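PDB 5YUQ: chintase from Rhizomucor miehei, which probably hydrolyses the beta-1,4 links of chitin, as a family 18 glycoside hydrolase with a tunnel-shaped active site. Local coordinates for residues V9-P14 and Y27-P32; F41-L46 and K95-D100; D35-G40 and V87-D92; D264-K269 and S282-W287. All coordinates share one frame; numbering follows the deposited sequence. Where two conformers were deposited one is given.

Interaction 1. Residues V9-P14 and Y27-P32; sequences VDWDLP and YAFAEP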
loop_
_atom_site.group_PDB
_atom_site.type_symbol
_atom_site.label_atom_id
_atom_site.label_comp_id
_atom_site.label_asym_id
_atom_site.label_seq_id
_atom_site.Cartn_x
_atom_site.Cartn_y
_atom_site.Cartn_z
ATOM N N VAL A 9 4.577 1.367 10.941
ATOM C CA VAL A 9 4.690 2.796 10.694
ATOM C C VAL A 9 5.343 3.532 11.859
ATOM O O VAL A 9 5.056 3.259 13.021
ATOM C CB VAL A 9 3.322 3.435 10.311
ATOM C CG1 VAL A 9 2.777 2.790 9.037
ATOM C CG2 VAL A 9 2.303 3.317 11.454
ATOM N N ASP A 10 6.236 4.456 11.525
ATOM C CA ASP A 10 7.048 5.157 12.518
ATOM C C ASP A 10 6.205 5.884 13.562
ATOM O O ASP A 10 6.585 5.969 14.732
ATOM C CB ASP A 10 7.968 6.146 11.809
ATOM C CG ASP A 10 8.973 6.775 12.739
ATOM O OD1 ASP A 10 10.040 6.153 12.971
ATOM O OD2 ASP A 10 8.711 7.895 13.226
ATOM N N TRP A 11 5.057 6.406 13.137
ATOM C CA TRP A 11 4.209 7.210 14.010
ATOM C C TRP A 11 3.270 6.386 14.890
ATOM O O TRP A 11 2.575 6.934 15.745
ATOM C CB TRP A 11 3.397 8.199 13.166
ATOM C CG TRP A 11 2.544 7.542 12.112
ATOM C CD1 TRP A 11 1.247 7.155 12.244
ATOM C CD2 TRP A 11 2.928 7.208 10.766
ATOM N NE1 TRP A 11 0.795 6.603 11.067
ATOM C CE2 TRP A 11 1.810 6.622 10.145
ATOM C CE3 TRP A 11 4.110 7.350 10.029
ATOM C CZ2 TRP A 11 1.831 6.178 8.817
ATOM C CZ3 TRP A 11 4.133 6.900 8.708
ATOM C CH2 TRP A 11 3.003 6.320 8.124
ATOM N N ASP A 12 3.242 5.074 14.682
ATOM C CA ASP A 12 2.346 4.209 15.446
ATOM C C ASP A 12 2.805 2.759 15.342
ATOM O O ASP A 12 2.137 1.936 14.715
ATOM C CB ASP A 12 0.909 4.358 14.931
ATOM C CG ASP A 12 -0.131 3.819 15.903
ATOM O OD1 ASP A 12 0.220 3.450 17.045
ATOM O OD2 ASP A 12 -1.315 3.767 15.521
ATOM N N LEU A 13 3.937 2.437 15.968
ATOM C CA LEU A 13 4.453 1.074 15.920
ATOM C C LEU A 13 3.547 0.142 16.707
ATOM O O LEU A 13 2.885 0.565 17.667
ATOM C CB LEU A 13 5.882 0.999 16.465
ATOM C CG LEU A 13 6.948 1.657 15.584
ATOM C CD1 LEU A 13 8.291 1.695 16.300
ATOM C CD2 LEU A 13 7.083 0.920 14.245
ATOM N N PRO A 14 3.494 -1.132 16.300
ATOM C CA PRO A 14 2.657 -2.071 17.052
ATOM C C PRO A 14 3.203 -2.236 18.469
ATOM O O PRO A 14 4.415 -2.171 18.655
ATOM C CB PRO A 14 2.818 -3.385 16.282
ATOM C CG PRO A 14 3.337 -2.997 14.929
ATOM C CD PRO A 14 4.170 -1.770 15.155
ATOM N N TYR A 27 9.679 -0.969 7.271
ATOM C CA TYR A 27 9.540 0.143 8.203
ATOM C C TYR A 27 9.273 1.438 7.435
ATOM O O TYR A 27 10.110 1.896 6.667
ATOM C CB TYR A 27 10.810 0.267 9.050
ATOM C CG TYR A 27 10.679 1.206 10.222
ATOM C CD1 TYR A 27 10.710 2.583 10.044
ATOM C CD2 TYR A 27 10.550 0.712 11.508
ATOM C CE1 TYR A 27 10.583 3.445 11.117
ATOM C CE2 TYR A 27 10.430 1.563 12.589
ATOM C CZ TYR A 27 10.457 2.924 12.386
ATOM O OH TYR A 27 10.324 3.765 13.468
ATOM N N ALA A 28 8.103 2.032 7.670
ATOM C CA ALA A 28 7.651 3.203 6.917
ATOM C C ALA A 28 7.576 4.436 7.819
ATOM O O ALA A 28 7.079 4.321 8.932
ATOM C CB ALA A 28 6.273 2.912 6.341
ATOM N N PHE A 29 8.040 5.612 7.382
ATOM C CA PHE A 29 8.731 5.861 6.118
ATOM C C PHE A 29 9.948 6.743 6.382
ATOM O O PHE A 29 9.929 7.588 7.283
ATOM C CB PHE A 29 7.841 6.682 5.168
ATOM C CG PHE A 29 6.715 5.905 4.539
ATOM C CD1 PHE A 29 6.978 4.940 3.571
ATOM C CD2 PHE A 29 5.396 6.169 4.883
ATOM C CE1 PHE A 29 5.939 4.230 2.990
ATOM C CE2 PHE A 29 4.355 5.466 4.308
ATOM C CZ PHE A 29 4.628 4.488 3.361
ATOM N N ALA A 30 10.990 6.580 5.575
ATOM C CA ALA A 30 12.021 7.603 5.466
ATOM C C ALA A 30 11.610 8.455 4.275
ATOM O O ALA A 30 11.288 7.918 3.218
ATOM C CB ALA A 30 13.376 6.974 5.234
ATOM N N GLU A 31 11.599 9.774 4.444
ATOM C CA GLU A 31 11.138 10.673 3.387
ATOM C C GLU A 31 12.304 11.466 2.812
ATOM O O GLU A 31 12.966 12.213 3.528
ATOM C CB GLU A 31 10.074 11.630 3.940
ATOM C CG GLU A 31 8.822 10.937 4.464
ATOM C CD GLU A 31 7.707 11.916 4.807
ATOM O OE1 GLU A 31 8.003 13.083 5.139
ATOM O OE2 GLU A 31 6.528 11.520 4.727
ATOM N N PRO A 32 12.561 11.311 1.507
ATOM C CA PRO A 32 13.654 12.079 0.912
ATOM C C PRO A 32 13.371 13.574 0.957
ATOM O O PRO A 32 12.271 14.006 0.606
ATOM C CB PRO A 32 13.688 11.585 -0.544
ATOM C CG PRO A 32 13.020 10.238 -0.506
ATOM C CD PRO A 32 11.951 10.373 0.551
#

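Interaction 2. Residues F41-L46 and K95-D100; sequences FTDSQL and KEYDLD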
loop_
_atom_site.group_PDB
_atom_site.type_symbol
_atom_site.label_atom_id
_atom_site.label_comp_id
_atom_site.label_asym_id
_atom_site.label_seq_id
_atom_site.Cartn_x
_atom_site.Cartn_y
_atom_site.Cartn_z
ATOM N N PHE A 41 11.685 9.980 10.106
ATOM C CA PHE A 41 11.565 8.788 10.933
ATOM C C PHE A 41 12.364 8.941 12.216
ATOM O O PHE A 41 13.189 9.850 12.343
ATOM C CB PHE A 41 11.986 7.529 10.172
ATOM C CG PHE A 41 13.446 7.466 9.855
ATOM C CD1 PHE A 41 13.961 8.120 8.741
ATOM C CD2 PHE A 41 14.309 6.743 10.666
ATOM C CE1 PHE A 41 15.315 8.051 8.449
ATOM C CE2 PHE A 41 15.657 6.671 10.379
ATOM C CZ PHE A 41 16.164 7.322 9.271
ATOM N N THR A 42 12.114 8.043 13.157
ATOM C CA THR A 42 12.685 8.144 14.490
ATOM C C THR A 42 13.857 7.189 14.610
ATOM O O THR A 42 13.677 5.970 14.587
ATOM C CB THR A 42 11.612 7.826 15.538
ATOM O OG1 THR A 42 10.466 8.659 15.306
ATOM C CG2 THR A 42 12.131 8.073 16.957
ATOM N N ASP A 43 15.052 7.762 14.730
ATOM C CA ASP A 43 16.297 7.007 14.845
ATOM C C ASP A 43 16.230 5.853 15.837
ATOM O O ASP A 43 16.536 4.713 15.492
ATOM C CB ASP A 43 17.440 7.949 15.239
ATOM C CG ASP A 43 18.737 7.207 15.507
ATOM O OD1 ASP A 43 19.313 6.650 14.548
ATOM O OD2 ASP A 43 19.180 7.162 16.674
ATOM N N SER A 44 15.821 6.146 17.069
ATOM C CA SER A 44 15.857 5.139 18.122
ATOM C C SER A 44 14.846 4.033 17.874
ATOM O O SER A 44 15.080 2.883 18.233
ATOM C CB SER A 44 15.608 5.782 19.481
ATOM O OG SER A 44 14.360 6.460 19.507
ATOM N N GLN A 45 13.713 4.382 17.268
ATOM C CA GLN A 45 12.719 3.361 16.952
ATOM C C GLN A 45 13.238 2.403 15.891
ATOM O O GLN A 45 13.103 1.192 16.033
ATOM C CB GLN A 45 11.408 4.001 16.486
ATOM C CG GLN A 45 10.655 4.681 17.607
ATOM C CD GLN A 45 9.374 5.337 17.141
ATOM O OE1 GLN A 45 8.736 6.065 17.893
ATOM N NE2 GLN A 45 8.985 5.077 15.902
ATOM N N LEU A 46 13.818 2.940 14.820
ATOM C CA LEU A 46 14.337 2.074 13.769
ATOM C C LEU A 46 15.427 1.164 14.314
ATOM O O LEU A 46 15.428 -0.029 14.042
ATOM C CB LEU A 46 14.848 2.883 12.576
ATOM C CG LEU A 46 15.333 2.056 11.374
ATOM C CD1 LEU A 46 14.263 1.057 10.956
ATOM C CD2 LEU A 46 15.695 2.962 10.206
ATOM N N LYS A 95 23.801 1.034 5.827
ATOM C CA LYS A 95 24.913 0.717 6.725
ATOM C C LYS A 95 24.658 1.191 8.149
ATOM O O LYS A 95 24.922 0.466 9.107
ATOM C CB LYS A 95 26.220 1.340 6.210
ATOM C CG LYS A 95 26.706 0.819 4.873
ATOM C CD LYS A 95 27.824 1.719 4.350
ATOM C CE LYS A 95 28.399 1.221 3.034
ATOM N NZ LYS A 95 29.423 2.163 2.493
ATOM N N GLU A 96 24.140 2.407 8.292
ATOM C CA GLU A 96 23.920 2.974 9.627
ATOM C C GLU A 96 22.935 2.147 10.444
ATOM O O GLU A 96 23.114 1.959 11.655
ATOM C CB GLU A 96 23.432 4.426 9.532
ATOM C CG GLU A 96 23.056 5.052 10.880
ATOM C CD GLU A 96 24.235 5.172 11.836
ATOM O OE1 GLU A 96 25.384 5.302 11.361
ATOM O OE2 GLU A 96 24.017 5.140 13.067
ATOM N N TYR A 97 21.905 1.636 9.785
ATOM C CA TYR A 97 20.837 0.939 10.500
ATOM C C TYR A 97 20.875 -0.569 10.309
ATOM O O TYR A 97 19.990 -1.274 10.788
ATOM C CB TYR A 97 19.467 1.507 10.116
ATOM C CG TYR A 97 19.260 2.906 10.630
ATOM C CD1 TYR A 97 18.752 3.124 11.907
ATOM C CD2 TYR A 97 19.589 4.009 9.855
ATOM C CE1 TYR A 97 18.571 4.402 12.392
ATOM C CE2 TYR A 97 19.408 5.288 10.329
ATOM C CZ TYR A 97 18.904 5.475 11.604
ATOM O OH TYR A 97 18.731 6.753 12.078
ATOM N N ASP A 98 21.909 -1.049 9.620
ATOM C CA ASP A 98 22.108 -2.476 9.389
ATOM C C ASP A 98 20.873 -3.077 8.737
ATOM O O ASP A 98 20.410 -4.147 9.116
ATOM C CB ASP A 98 22.432 -3.194 10.707
ATOM C CG ASP A 98 22.991 -4.579 10.498
ATOM O OD1 ASP A 98 23.610 -4.829 9.447
ATOM O OD2 ASP A 98 22.820 -5.428 11.396
ATOM N N LEU A 99 20.349 -2.388 7.728
ATOM C CA LEU A 99 19.112 -2.823 7.103
ATOM C C LEU A 99 19.366 -3.967 6.137
ATOM O O LEU A 99 20.434 -4.057 5.531
ATOM C CB LEU A 99 18.461 -1.654 6.359
ATOM C CG LEU A 99 18.085 -0.445 7.211
ATOM C CD1 LEU A 99 17.714 0.732 6.306
ATOM C CD2 LEU A 99 16.936 -0.797 8.129
ATOM N N ASP A 100 18.376 -4.837 5.999
ATOM C CA ASP A 100 18.458 -5.938 5.051
ATOM C C ASP A 100 17.964 -5.548 3.680
ATOM O O ASP A 100 18.156 -6.289 2.713
ATOM C CB ASP A 100 17.640 -7.105 5.563
ATOM C CG ASP A 100 18.092 -7.542 6.924
ATOM O OD1 ASP A 100 19.253 -7.989 7.018
ATOM O OD2 ASP A 100 17.313 -7.408 7.891
HETATM O O HOH W 1 21.995 6.979 13.814
#

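Interaction 3. Residues D35-G40 and V87-D92; sequences DGELSG and VSNLVD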
loop_
_atom_site.group_PDB
_atom_site.type_symbol
_atom_site.label_atom_id
_atom_site.label_comp_id
_atom_site.label_asym_id
_atom_site.label_seq_id
_atom_site.Cartn_x
_atom_site.Cartn_y
_atom_site.Cartn_z
ATOM N N ASP A 35 17.252 18.049 -0.473
ATOM C CA ASP A 35 18.692 17.830 -0.610
ATOM C C ASP A 35 19.072 16.348 -0.624
ATOM O O ASP A 35 20.249 16.009 -0.545
ATOM C CB ASP A 35 19.453 18.524 0.521
ATOM C CG ASP A 35 19.166 20.004 0.597
ATOM O OD1 ASP A 35 18.829 20.600 -0.443
ATOM O OD2 ASP A 35 19.282 20.568 1.703
ATOM N N GLY A 36 18.074 15.473 -0.698
ATOM C CA GLY A 36 18.323 14.054 -0.870
ATOM C C GLY A 36 18.705 13.350 0.415
ATOM O O GLY A 36 19.241 12.240 0.389
ATOM N N GLU A 37 18.442 13.998 1.542
ATOM C CA GLU A 37 18.661 13.360 2.831
ATOM C C GLU A 37 17.420 12.557 3.180
ATOM O O GLU A 37 16.361 12.753 2.587
ATOM C CB GLU A 37 18.957 14.407 3.912
ATOM C CG GLU A 37 20.278 15.144 3.700
ATOM C CD GLU A 37 20.678 15.997 4.885
ATOM O OE1 GLU A 37 20.028 17.037 5.120
ATOM O OE2 GLU A 37 21.647 15.628 5.583
ATOM N N LEU A 38 17.549 11.652 4.143
ATOM C CA LEU A 38 16.415 10.838 4.559
ATOM C C LEU A 38 15.941 11.348 5.910
ATOM O O LEU A 38 16.692 11.326 6.885
ATOM C CB LEU A 38 16.806 9.361 4.633
ATOM C CG LEU A 38 17.062 8.604 3.324
ATOM C CD1 LEU A 38 15.922 8.830 2.353
ATOM C CD2 LEU A 38 18.376 8.981 2.669
ATOM N N SER A 39 14.698 11.821 5.956
ATOM C CA SER A 39 14.137 12.398 7.176
ATOM C C SER A 39 12.787 11.775 7.513
ATOM O O SER A 39 12.340 10.843 6.843
ATOM C CB SER A 39 13.964 13.910 7.008
ATOM O OG SER A 39 12.889 14.202 6.127
ATOM N N GLY A 40 12.144 12.289 8.558
ATOM C CA GLY A 40 10.789 11.889 8.884
ATOM C C GLY A 40 10.596 10.581 9.629
ATOM O O GLY A 40 9.461 10.117 9.762
ATOM N N VAL A 87 21.704 8.549 -3.788
ATOM C CA VAL A 87 22.198 7.176 -3.735
ATOM C C VAL A 87 23.166 6.981 -2.569
ATOM O O VAL A 87 23.058 6.013 -1.820
ATOM C CB VAL A 87 22.881 6.755 -5.061
ATOM C CG1 VAL A 87 23.640 5.451 -4.880
ATOM C CG2 VAL A 87 21.855 6.598 -6.159
ATOM N N SER A 88 24.099 7.914 -2.417
ATOM C CA SER A 88 25.090 7.845 -1.353
ATOM C C SER A 88 24.398 7.851 0.007
ATOM O O SER A 88 24.758 7.090 0.910
ATOM C CB SER A 88 26.064 9.027 -1.469
ATOM O OG SER A 88 27.076 8.956 -0.476
ATOM N N ASN A 89 23.387 8.697 0.146
ATOM C CA ASN A 89 22.668 8.786 1.409
ATOM C C ASN A 89 21.863 7.529 1.705
ATOM O O ASN A 89 21.746 7.119 2.860
ATOM C CB ASN A 89 21.764 10.016 1.427
ATOM C CG ASN A 89 22.540 11.306 1.584
ATOM O OD1 ASN A 89 23.723 11.295 1.939
ATOM N ND2 ASN A 89 21.874 12.429 1.338
ATOM N N LEU A 90 21.317 6.910 0.664
ATOM C CA LEU A 90 20.573 5.663 0.828
ATOM C C LEU A 90 21.497 4.519 1.234
ATOM O O LEU A 90 21.142 3.693 2.070
ATOM C CB LEU A 90 19.813 5.307 -0.450
ATOM C CG LEU A 90 18.600 6.185 -0.757
ATOM C CD1 LEU A 90 18.158 5.977 -2.196
ATOM C CD2 LEU A 90 17.454 5.867 0.200
ATOM N N VAL A 91 22.679 4.463 0.636
ATOM C CA VAL A 91 23.652 3.448 1.011
ATOM C C VAL A 91 24.080 3.660 2.457
ATOM O O VAL A 91 24.235 2.700 3.216
ATOM C CB VAL A 91 24.864 3.476 0.061
ATOM C CG1 VAL A 91 25.968 2.559 0.572
ATOM C CG2 VAL A 91 24.435 3.082 -1.350
ATOM N N ASP A 92 24.243 4.921 2.848
ATOM C CA ASP A 92 24.656 5.228 4.213
ATOM C C ASP A 92 23.611 4.781 5.228
ATOM O O ASP A 92 23.964 4.251 6.276
ATOM C CB ASP A 92 24.926 6.721 4.392
ATOM C CG ASP A 92 26.210 7.168 3.736
ATOM O OD1 ASP A 92 27.030 6.305 3.351
ATOM O OD2 ASP A 92 26.405 8.397 3.620
HETATM O O HOH W 2 22.540 15.489 1.351
#

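Interaction 4. Residues D264-K269 and S282-W287; sequences DSTDEK and SGQYIW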
loop_
_atom_site.group_PDB
_atom_site.type_symbol
_atom_site.label_atom_id
_atom_site.label_comp_id
_atom_site.label_asym_id
_atom_site.label_seq_id
_atom_site.Cartn_x
_atom_site.Cartn_y
_atom_site.Cartn_z
ATOM N N ASP A 264 -12.774 6.162 11.448
ATOM C CA ASP A 264 -12.725 5.960 12.894
ATOM C C ASP A 264 -11.801 6.965 13.582
ATOM O O ASP A 264 -11.424 7.974 12.989
ATOM C CB ASP A 264 -12.345 4.513 13.245
ATOM C CG ASP A 264 -10.926 4.164 12.856
ATOM O OD1 ASP A 264 -10.144 5.064 12.470
ATOM O OD2 ASP A 264 -10.579 2.969 12.942
ATOM N N SER A 265 -11.436 6.678 14.831
ATOM C CA SER A 265 -10.610 7.590 15.617
ATOM C C SER A 265 -9.204 7.772 15.055
ATOM O O SER A 265 -8.532 8.752 15.370
ATOM C CB SER A 265 -10.532 7.117 17.070
ATOM O OG SER A 265 -9.851 5.883 17.169
ATOM N N THR A 266 -8.753 6.827 14.232
ATOM C CA THR A 266 -7.432 6.928 13.618
ATOM C C THR A 266 -7.442 7.894 12.445
ATOM O O THR A 266 -6.384 8.270 11.938
ATOM C CB THR A 266 -6.914 5.562 13.111
ATOM O OG1 THR A 266 -7.684 5.143 11.976
ATOM C CG2 THR A 266 -6.969 4.512 14.200
ATOM N N ASP A 267 -8.636 8.295 12.012
ATOM C CA ASP A 267 -8.767 9.155 10.836
ATOM C C ASP A 267 -8.722 10.631 11.213
ATOM O O ASP A 267 -9.757 11.291 11.326
ATOM C CB ASP A 267 -10.051 8.827 10.069
ATOM C CG ASP A 267 -10.154 9.563 8.747
ATOM O OD1 ASP A 267 -9.165 10.188 8.317
ATOM O OD2 ASP A 267 -11.238 9.505 8.135
ATOM N N GLU A 268 -7.512 11.136 11.414
ATOM C CA GLU A 268 -7.304 12.537 11.741
ATOM C C GLU A 268 -7.276 13.351 10.464
ATOM O O GLU A 268 -6.737 12.906 9.445
ATOM C CB GLU A 268 -5.975 12.727 12.474
ATOM C CG GLU A 268 -5.902 12.122 13.866
ATOM C CD GLU A 268 -4.526 12.288 14.493
ATOM O OE1 GLU A 268 -3.547 12.472 13.738
ATOM O OE2 GLU A 268 -4.424 12.245 15.739
ATOM N N LYS A 269 -7.843 14.548 10.517
ATOM C CA LYS A 269 -7.781 15.445 9.378
ATOM C C LYS A 269 -6.329 15.804 9.121
ATOM O O LYS A 269 -5.572 16.064 10.057
ATOM C CB LYS A 269 -8.604 16.707 9.638
ATOM C CG LYS A 269 -9.729 16.895 8.651
ATOM C CD LYS A 269 -10.535 18.147 8.948
ATOM C CE LYS A 269 -11.644 18.308 7.924
ATOM N NZ LYS A 269 -12.404 19.574 8.105
ATOM N N SER A 282 -9.573 10.700 5.471
ATOM C CA SER A 282 -9.291 9.628 4.523
ATOM C C SER A 282 -10.412 8.603 4.506
ATOM O O SER A 282 -10.554 7.849 3.543
ATOM C CB SER A 282 -7.987 8.927 4.878
ATOM O OG SER A 282 -8.098 8.259 6.119
ATOM N N GLY A 283 -11.199 8.573 5.578
ATOM C CA GLY A 283 -12.278 7.608 5.706
ATOM C C GLY A 283 -11.805 6.287 6.266
ATOM O O GLY A 283 -12.577 5.336 6.352
ATOM N N GLN A 284 -10.538 6.245 6.665
ATOM C CA GLN A 284 -9.919 5.025 7.174
ATOM C C GLN A 284 -10.634 4.508 8.417
ATOM O O GLN A 284 -11.002 5.267 9.314
ATOM C CB GLN A 284 -8.442 5.275 7.467
ATOM C CG GLN A 284 -7.706 4.083 8.064
ATOM C CD GLN A 284 -6.239 4.378 8.308
ATOM O OE1 GLN A 284 -5.398 4.164 7.433
ATOM N NE2 GLN A 284 -5.926 4.877 9.506
ATOM N N TYR A 285 -10.829 3.197 8.453
ATOM C CA TYR A 285 -11.503 2.535 9.549
ATOM C C TYR A 285 -10.682 1.279 9.806
ATOM O O TYR A 285 -10.756 0.325 9.034
ATOM C CB TYR A 285 -12.911 2.172 9.081
ATOM C CG TYR A 285 -13.993 2.325 10.120
ATOM C CD1 TYR A 285 -14.203 1.339 11.061
ATOM C CD2 TYR A 285 -14.822 3.437 10.128
ATOM C CE1 TYR A 285 -15.185 1.451 11.998
ATOM C CE2 TYR A 285 -15.826 3.561 11.081
ATOM C CZ TYR A 285 -15.992 2.561 12.008
ATOM O OH TYR A 285 -16.978 2.655 12.964
ATOM N N ILE A 286 -9.871 1.268 10.860
ATOM C CA ILE A 286 -8.936 0.148 11.023
ATOM C C ILE A 286 -9.611 -1.089 11.598
ATOM O O ILE A 286 -10.656 -1.003 12.243
ATOM C CB ILE A 286 -7.690 0.508 11.858
ATOM C CG1 ILE A 286 -8.075 0.816 13.307
ATOM C CG2 ILE A 286 -6.942 1.674 11.226
ATOM C CD1 ILE A 286 -6.883 0.780 14.248
ATOM N N TRP A 287 -9.018 -2.248 11.354
ATOM C CA TRP A 287 -9.627 -3.497 11.778
ATOM C C TRP A 287 -9.933 -3.518 13.269
ATOM O O TRP A 287 -10.980 -4.029 13.675
ATOM C CB TRP A 287 -8.756 -4.695 11.418
ATOM C CG TRP A 287 -9.327 -5.953 11.982
ATOM C CD1 TRP A 287 -8.898 -6.629 13.088
ATOM C CD2 TRP A 287 -10.459 -6.675 11.483
ATOM N NE1 TRP A 287 -9.697 -7.729 13.306
ATOM C CE2 TRP A 287 -10.660 -7.781 12.331
ATOM C CE3 TRP A 287 -11.321 -6.496 10.396
ATOM C CZ2 TRP A 287 -11.680 -8.708 12.122
ATOM C CZ3 TRP A 287 -12.335 -7.413 10.189
ATOM C CH2 TRP A 287 -12.508 -8.505 11.050
#

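Interaction 1. Residues V9-P14 and Y27-P32
Val-9 and Ala-28 make a parallel beta bridge with a short polar clasp beyond it, at the point where strand 4-9 runs out beside strand 24-32 and turns into a loop. The bridge is evidenced by their CA atoms lying 4.8 Å apart and by the bond from Asp-10 N to Ala-28 O, 2.7 Å long with an angle of 150° at the hydrogen. A type I turn over Val-9 to Asp-12 then bends the chain away. Asp-10 holds CG anti to its own N (chi1 -172°), which sends the carboxylate to Tyr-27: the phenol OH donates to OD1 over a very short 2.5 Å, with OD1 at the ring edge and the carboxylate plane turned 69° from the ring. OD1 also accepts from Thr-42 N. Both strands belong to the parallel barrel expected of the TIM-barrel glycoside hydrolases, and the peptide before Phe-29 is cis, a feature recurrent among family 18 chitinases. Apolar contacts flank the bridge. Leu-13 CD2 approaches Tyr-27 CE2 at 3.8 Å, the two side chains crossing near a right angle. Trp-11 brings CH2 to within 4.0 Å of Phe-29 CD2, which meets the indole at its edge, while Val-9 CB lies over one indole face.

Interaction 2. Residues F41-L46 and K95-D100
Tyr-97, in the last turn of helix 80-97, packs directly against Phe-41, Asp-43 and Leu-46. Just before it, Glu-96 is linked to Asp-43 by a single water, which donates to Asp-43 OD1 and to Glu-96 OE2, both at 2.8 Å. Tyr-97 OH donates to Asp-43 OD1 at 2.5 Å, arriving on the anti lone pair of that oxygen. Leu-46, on helix 43-55, has CG anti to its N (chi1 -176°) and lays CD2 over the phenol face of Tyr-97, 3.7 Å from the centroid and 21° off the normal. Phe-41 presents its edge to that same face, in an offset edge-to-face pair with centroids 5.6 Å apart and planes at 70°. A Schellman motif at Asp-98 then ends the helix, and Leu-99 beyond it meets Leu-46, CD2 to CD1 at 4.3 Å, where it also touches Leu-62 of strand 59-65. The contact joins two helices on the outside of the barrel. Asp-43 OD1, gripped by tyrosine and water together, stands 5.2 Å from Glu-96 OE2. The repulsion expected between these two acids is probably eased by the intervening water and by Lys-47, which forms a salt bridge with Glu-96 and a cation-pi contact with Tyr-97.

Interaction 3. Residues D35-G40 and V87-D92
The beta hairpin formed by the end of the second barrel strand, 24-32, and the short strand 38-39 packs against the flank of helix 80-97, with Asn-89 and Leu-90 of the helix receiving Gly-36, Glu-37 and Leu-38. The return arm, strand 38-39, is antiparallel to strand 24-32, and Ser-39 ties it to Glu-31 through backbone and OG alike. Asn-89 supplies the polar link, keeping CG anti to its carbonyl carbon (chi1 -73°), which carries ND2 to the turn. Its ND2 donates to Gly-36 O at 2.8 Å along an almost straight path, 174° at the hydrogen. The acceptor lies in the plane of the amide, yet the nitrogen stands 60° out of the carbonyl plane of Gly-36, so the bond is ideal from the donor side and off the lone pairs on the other. ND2 also donates to a water 3.1 Å away, and that water in turn donates to Asp-35 O at 3.0 Å. One amide nitrogen therefore holds two successive carbonyls of the turn, the first through water and the second directly. Glu-37 runs its CG past the amide, 3.9 Å from Asn-89 ND2.

Next to this polar patch the leucines meet. Leu-38 rests CD2 against Asn-89 CB at 3.8 Å and CD1 against Leu-90 CD2 at 4.0 Å, the two leucine side chains crossing at about a right angle. Val-64 of strand 59-65 touches both. Helix 80-97 has the hairpin on this flank while its Val-87 reaches helix 124-139: a barrel strand prolonged into a hairpin whose return arm packs on an outer helix, within a TIM-barrel framework.

Interaction 4. Residues D264-K269 and S282-W287
Asp-264 is folded back beside its own backbone, CG lying between N and the carbonyl carbon (chi1 67°), and this places its carboxylate against Ile-286, whereas Asp-267, CG anti to N (chi1 -173°), extends across to Ser-282 and Gly-283. From Ile-286, the N-H reaches Asp-264 OD2 at 2.8 Å from above the carboxylate plane. The loop is also tied to strand 284-286 by Asp-264 N donating to Gln-284 O at 2.9 Å, and Asp-264 CB sits over the centre of the Tyr-285 ring, 4.0 Å from the centroid; the phenol OH beyond is bonded to Glu-293. Asp-264 OD1 takes Thr-266 N in an Asx turn and, on its syn lone pair, Thr-266 OG1 at 2.5 Å. That hydroxyl accepts from Gln-284 NE2 at 3.0 Å, nearly in the amide plane, and so relays the glutamine to the aspartate.

Asp-267 spans two successive peptides: OD1 receives Ser-282 N at 2.9 Å and 178°, OD2 receives Gly-283 N at 2.7 Å. Strand 284-286 runs antiparallel to strand 228-240, and both segments fall between the barrel strands 228-240 and 346-350, consistent with the insertion many family 18 chitinases carry there. Thr-289 adds a donor to Asp-264 OD2 and Gly-263 N one to Asp-267 OD2, so these two buried carboxylates are ringed by donors, which would probably favour their ionised form.

From the N terminus, interaction 1 comes first, closing the short loop from strand 4-9 into strand 24-32. Interaction 3 opens next at 35-40, and interaction 2 directly after it at 41-46; they close in the same order on helix 80-97, at 87-92 and then 95-100, so the two cross, their centres about 12 Å apart. Asp-10 bonds to Thr-42 and Gln-45 join interaction 1 to interaction 2, while Glu-31 to Ser-39 joins it to interaction 3, making one continuous flank of hairpin, strands and helices. Interaction 4 closes last, on the 270-281 loop, its centre about 17 Å from that of interaction 1 and without touching the others.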